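Local coordinates for glycosyl hydrolases family 2, sugar binding domain protein (Bacteroides uniformis str. 3978 T3 ii, PDB 6D1P) that probably hydrolyses O-glycosyl bonds as a gut bacterial beta-glucuronidase of glycosyl hydrolase family 2, at residues A[751-763]-A[784-798]. Sequence-based numbering, arbitrary orientation.
Sequences FIEFGCTDSEALL and IRVNKQHAPVVVSAS
Two facing sheets of a C-terminal beta-sandwich meet here: strands 751-756 and 793-798 pair antiparallel in one, and strand 784-787 from the other lies across their apolar face. Glu-753 with Ser-798 and Gly-755 with Ser-796 are the hydrogen-bonded pairs; Glu-753 N gives a nearly straight bond to Ser-798 O (2.7 Å). Past the strand end Thr-757 takes over: its OG1, turned between backbone N and carbonyl carbon (chi1 50°), accepts from Val-794 N at 3.0 Å, while its own N donates to Val-794 O. Between the sheets, Ile-784 brings CG2 squarely over the centre of the Phe-754 ring, 3.4 Å from the centroid, a CH-pi contact. Ala-797 CB approaches the same ring obliquely. Farther along, Leu-762 CD2 meets Val-786 CG2 at 3.8 Å and Val-795 CG2, so that one methyl touches both sheets, and Val-793 CG2 packs on Cys-756 SG.

Where the chain turns, His-790 ND1 donates to Asp-758 OD2 (2.8 Å). The bond lies in the imidazole plane but reaches the carboxylate from above its own plane, the two planes being 58° apart. Asp-758 OD1 accepts from Glu-760 N in an Asx turn, so both carboxylate oxygens are engaged and the group's rotation is restricted; Ala-761 CA lies over one imidazole face, displaced toward the rim, in a CH-pi contact. Ala-761 O and Leu-763 N then pair with Asn-787 N and Arg-785 O, tying the returning chain to the edge of the second sheet.

On the opposite side of strands 751-756 and 793-798, a water links Glu-753 O, Ser-796 OG and Ser-798 OG, the last also hydrogen-bonded to Thr-806 OG1. Ser-796 OG also bonds Thr-757 O of the second subunit, and the reciprocal bond makes this side part of the dimer interface. A three-stranded sheet ending in 781-787, packed on the four-stranded sheet holding 751-756 and 793-799, is consistent with an immunoglobulin-like beta-sandwich.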
# COMPACT_ATOMS: atom_id res chain seq x y z
N PHE A 751 -24.16 3.23 -10.97
CA PHE A 751 -23.10 3.70 -10.09
C PHE A 751 -22.90 5.20 -10.25
O PHE A 751 -22.86 5.73 -11.37
CB PHE A 751 -21.78 2.97 -10.37
CG PHE A 751 -21.64 1.69 -9.62
CD1 PHE A 751 -21.48 1.70 -8.24
CD2 PHE A 751 -21.70 0.47 -10.28
CE1 PHE A 751 -21.37 0.50 -7.52
CE2 PHE A 751 -21.57 -0.72 -9.59
CZ PHE A 751 -21.41 -0.71 -8.20
N ILE A 752 -22.76 5.89 -9.13
CA ILE A 752 -22.46 7.31 -9.09
C ILE A 752 -21.22 7.49 -8.23
O ILE A 752 -21.05 6.80 -7.22
CB ILE A 752 -23.66 8.12 -8.55
CG1 ILE A 752 -24.80 8.09 -9.56
CG2 ILE A 752 -23.29 9.56 -8.35
CD1 ILE A 752 -26.14 8.39 -8.92
N GLU A 753 -20.33 8.40 -8.66
CA GLU A 753 -19.06 8.68 -8.00
C GLU A 753 -18.96 10.13 -7.55
O GLU A 753 -19.31 11.05 -8.30
CB GLU A 753 -17.89 8.40 -8.93
CG GLU A 753 -17.83 6.97 -9.37
CD GLU A 753 -16.70 6.75 -10.33
OE1 GLU A 753 -16.14 7.75 -10.80
OE2 GLU A 753 -16.37 5.58 -10.61
N PHE A 754 -18.42 10.34 -6.36
CA PHE A 754 -18.25 11.67 -5.82
C PHE A 754 -16.77 12.07 -5.80
O PHE A 754 -15.88 11.23 -5.63
CB PHE A 754 -18.82 11.75 -4.41
CG PHE A 754 -20.30 11.54 -4.35
CD1 PHE A 754 -20.82 10.35 -3.88
CD2 PHE A 754 -21.17 12.55 -4.76
CE1 PHE A 754 -22.20 10.15 -3.80
CE2 PHE A 754 -22.56 12.37 -4.69
CZ PHE A 754 -23.07 11.16 -4.21
N GLY A 755 -16.53 13.36 -5.99
CA GLY A 755 -15.20 13.92 -5.86
C GLY A 755 -15.29 15.24 -5.13
O GLY A 755 -16.38 15.76 -4.87
N CYS A 756 -14.12 15.79 -4.80
CA CYS A 756 -14.12 17.01 -4.00
C CYS A 756 -12.79 17.73 -4.13
O CYS A 756 -11.73 17.09 -4.14
CB CYS A 756 -14.41 16.67 -2.53
SG CYS A 756 -14.54 18.07 -1.48
N THR A 757 -12.85 19.07 -4.23
CA THR A 757 -11.64 19.88 -4.24
C THR A 757 -10.80 19.66 -2.99
O THR A 757 -9.60 19.95 -3.01
CB THR A 757 -11.97 21.37 -4.37
OG1 THR A 757 -12.96 21.76 -3.40
CG2 THR A 757 -12.45 21.71 -5.78
N ASP A 758 -11.39 19.17 -1.92
CA ASP A 758 -10.65 18.82 -0.72
C ASP A 758 -10.78 17.31 -0.54
O ASP A 758 -11.87 16.81 -0.22
CB ASP A 758 -11.17 19.59 0.48
CG ASP A 758 -10.44 19.25 1.76
OD1 ASP A 758 -9.75 18.22 1.83
OD2 ASP A 758 -10.56 20.02 2.72
N SER A 759 -9.66 16.61 -0.71
CA SER A 759 -9.65 15.15 -0.76
C SER A 759 -9.95 14.50 0.58
O SER A 759 -9.96 13.27 0.65
CB SER A 759 -8.30 14.66 -1.28
OG SER A 759 -7.29 14.80 -0.30
N GLU A 760 -10.15 15.28 1.64
CA GLU A 760 -10.50 14.73 2.93
C GLU A 760 -11.87 15.16 3.43
O GLU A 760 -12.31 14.66 4.47
CB GLU A 760 -9.46 15.12 3.98
CG GLU A 760 -8.08 14.61 3.64
CD GLU A 760 -7.02 15.22 4.53
OE1 GLU A 760 -6.97 14.85 5.72
OE2 GLU A 760 -6.26 16.08 4.03
N ALA A 761 -12.56 16.06 2.73
CA ALA A 761 -13.85 16.52 3.20
C ALA A 761 -14.90 15.41 3.13
O ALA A 761 -15.68 15.24 4.07
CB ALA A 761 -14.29 17.74 2.40
N LEU A 762 -14.91 14.65 2.04
CA LEU A 762 -15.95 13.63 1.88
C LEU A 762 -15.78 12.53 2.92
O LEU A 762 -14.68 11.99 3.09
CB LEU A 762 -15.90 13.03 0.48
CG LEU A 762 -16.27 14.01 -0.64
CD1 LEU A 762 -16.26 13.32 -1.99
CD2 LEU A 762 -17.62 14.66 -0.35
N LEU A 763 -16.87 12.20 3.63
CA LEU A 763 -16.89 11.03 4.50
C LEU A 763 -16.99 9.82 3.59
O LEU A 763 -18.07 9.49 3.09
CB LEU A 763 -18.06 11.08 5.48
CG LEU A 763 -18.31 9.71 6.15
CD1 LEU A 763 -17.37 9.49 7.36
CD2 LEU A 763 -19.80 9.40 6.50
N ILE A 784 -23.89 11.48 -0.07
CA ILE A 784 -22.64 11.34 0.66
C ILE A 784 -22.54 12.47 1.67
O ILE A 784 -22.96 13.60 1.39
CB ILE A 784 -21.43 11.32 -0.30
CG1 ILE A 784 -20.15 11.03 0.48
CG2 ILE A 784 -21.39 12.59 -1.11
CD1 ILE A 784 -19.03 10.49 -0.36
N ARG A 785 -21.99 12.16 2.84
CA ARG A 785 -21.74 13.17 3.87
C ARG A 785 -20.45 13.93 3.61
O ARG A 785 -19.46 13.36 3.13
CB ARG A 785 -21.69 12.51 5.25
CG ARG A 785 -23.06 12.27 5.83
CD ARG A 785 -23.01 11.25 6.93
NE ARG A 785 -24.35 10.76 7.24
CZ ARG A 785 -24.63 9.76 8.07
NH1 ARG A 785 -23.64 9.13 8.70
NH2 ARG A 785 -25.89 9.38 8.27
N VAL A 786 -20.46 15.21 3.96
CA VAL A 786 -19.34 16.14 3.77
C VAL A 786 -19.00 16.74 5.12
O VAL A 786 -19.89 17.18 5.85
CB VAL A 786 -19.69 17.24 2.76
CG1 VAL A 786 -18.45 18.06 2.41
CG2 VAL A 786 -20.30 16.64 1.51
N ASN A 787 -17.71 16.78 5.46
CA ASN A 787 -17.35 17.27 6.79
C ASN A 787 -17.46 18.79 6.83
O ASN A 787 -16.93 19.47 5.95
CB ASN A 787 -15.94 16.83 7.18
CG ASN A 787 -15.63 17.16 8.64
OD1 ASN A 787 -15.21 18.26 8.96
ND2 ASN A 787 -15.89 16.20 9.53
N LYS A 788 -18.16 19.30 7.84
CA LYS A 788 -18.48 20.73 7.89
C LYS A 788 -17.22 21.58 8.02
O LYS A 788 -17.08 22.59 7.33
CB LYS A 788 -19.43 21.01 9.06
CG LYS A 788 -20.83 21.49 8.65
CD LYS A 788 -21.70 21.74 9.87
CE LYS A 788 -23.14 22.04 9.48
NZ LYS A 788 -24.07 21.93 10.64
N GLN A 789 -16.29 21.16 8.89
CA GLN A 789 -15.05 21.91 9.11
C GLN A 789 -14.33 22.24 7.81
O GLN A 789 -13.81 23.35 7.64
CB GLN A 789 -14.12 21.12 10.03
CG GLN A 789 -14.57 21.03 11.49
CD GLN A 789 -13.89 19.87 12.23
OE1 GLN A 789 -14.31 18.72 12.12
NE2 GLN A 789 -12.82 20.18 12.97
N HIS A 790 -14.30 21.29 6.87
CA HIS A 790 -13.54 21.48 5.64
C HIS A 790 -14.21 22.44 4.66
O HIS A 790 -13.56 22.90 3.72
CB HIS A 790 -13.31 20.14 4.94
CG HIS A 790 -12.40 19.22 5.69
ND1 HIS A 790 -11.13 18.90 5.25
CD2 HIS A 790 -12.57 18.52 6.84
CE1 HIS A 790 -10.57 18.05 6.09
NE2 HIS A 790 -11.42 17.81 7.07
N ALA A 791 -15.49 22.75 4.86
CA ALA A 791 -16.18 23.67 3.96
C ALA A 791 -15.61 25.08 4.13
O ALA A 791 -15.15 25.44 5.21
CB ALA A 791 -17.69 23.66 4.24
N PRO A 792 -15.64 25.90 3.06
CA PRO A 792 -16.21 25.62 1.73
C PRO A 792 -15.34 24.70 0.85
O PRO A 792 -14.11 24.77 0.91
CB PRO A 792 -16.30 27.01 1.11
CG PRO A 792 -15.12 27.71 1.66
CD PRO A 792 -15.06 27.26 3.11
N VAL A 793 -16.01 23.86 0.04
CA VAL A 793 -15.39 23.02 -0.98
C VAL A 793 -16.35 22.95 -2.16
O VAL A 793 -17.46 23.50 -2.13
CB VAL A 793 -15.08 21.60 -0.46
CG1 VAL A 793 -14.09 21.62 0.67
CG2 VAL A 793 -16.38 20.91 -0.02
N VAL A 794 -15.94 22.25 -3.20
CA VAL A 794 -16.82 21.92 -4.32
C VAL A 794 -16.85 20.41 -4.45
O VAL A 794 -15.80 19.78 -4.59
CB VAL A 794 -16.37 22.58 -5.63
CG1 VAL A 794 -17.25 22.10 -6.76
CG2 VAL A 794 -16.43 24.10 -5.51
N VAL A 795 -18.07 19.83 -4.40
CA VAL A 795 -18.30 18.40 -4.60
C VAL A 795 -18.73 18.13 -6.04
O VAL A 795 -19.53 18.88 -6.62
CB VAL A 795 -19.36 17.88 -3.61
CG1 VAL A 795 -19.75 16.42 -3.92
CG2 VAL A 795 -18.86 18.03 -2.17
N SER A 796 -18.19 17.06 -6.62
CA SER A 796 -18.58 16.61 -7.95
C SER A 796 -19.29 15.26 -7.89
O SER A 796 -18.99 14.42 -7.04
CB SER A 796 -17.35 16.50 -8.87
OG SER A 796 -16.47 15.48 -8.42
N ALA A 797 -20.23 15.05 -8.82
CA ALA A 797 -20.88 13.75 -8.96
C ALA A 797 -20.92 13.36 -10.43
O ALA A 797 -21.28 14.18 -11.29
CB ALA A 797 -22.31 13.75 -8.39
N SER A 798 -20.54 12.11 -10.71
CA SER A 798 -20.54 11.56 -12.06
C SER A 798 -21.13 10.16 -12.05
O SER A 798 -21.08 9.46 -11.03
CB SER A 798 -19.12 11.50 -12.63
OG SER A 798 -18.38 12.64 -12.21
O HOH W 1 -17.23 12.88 -9.60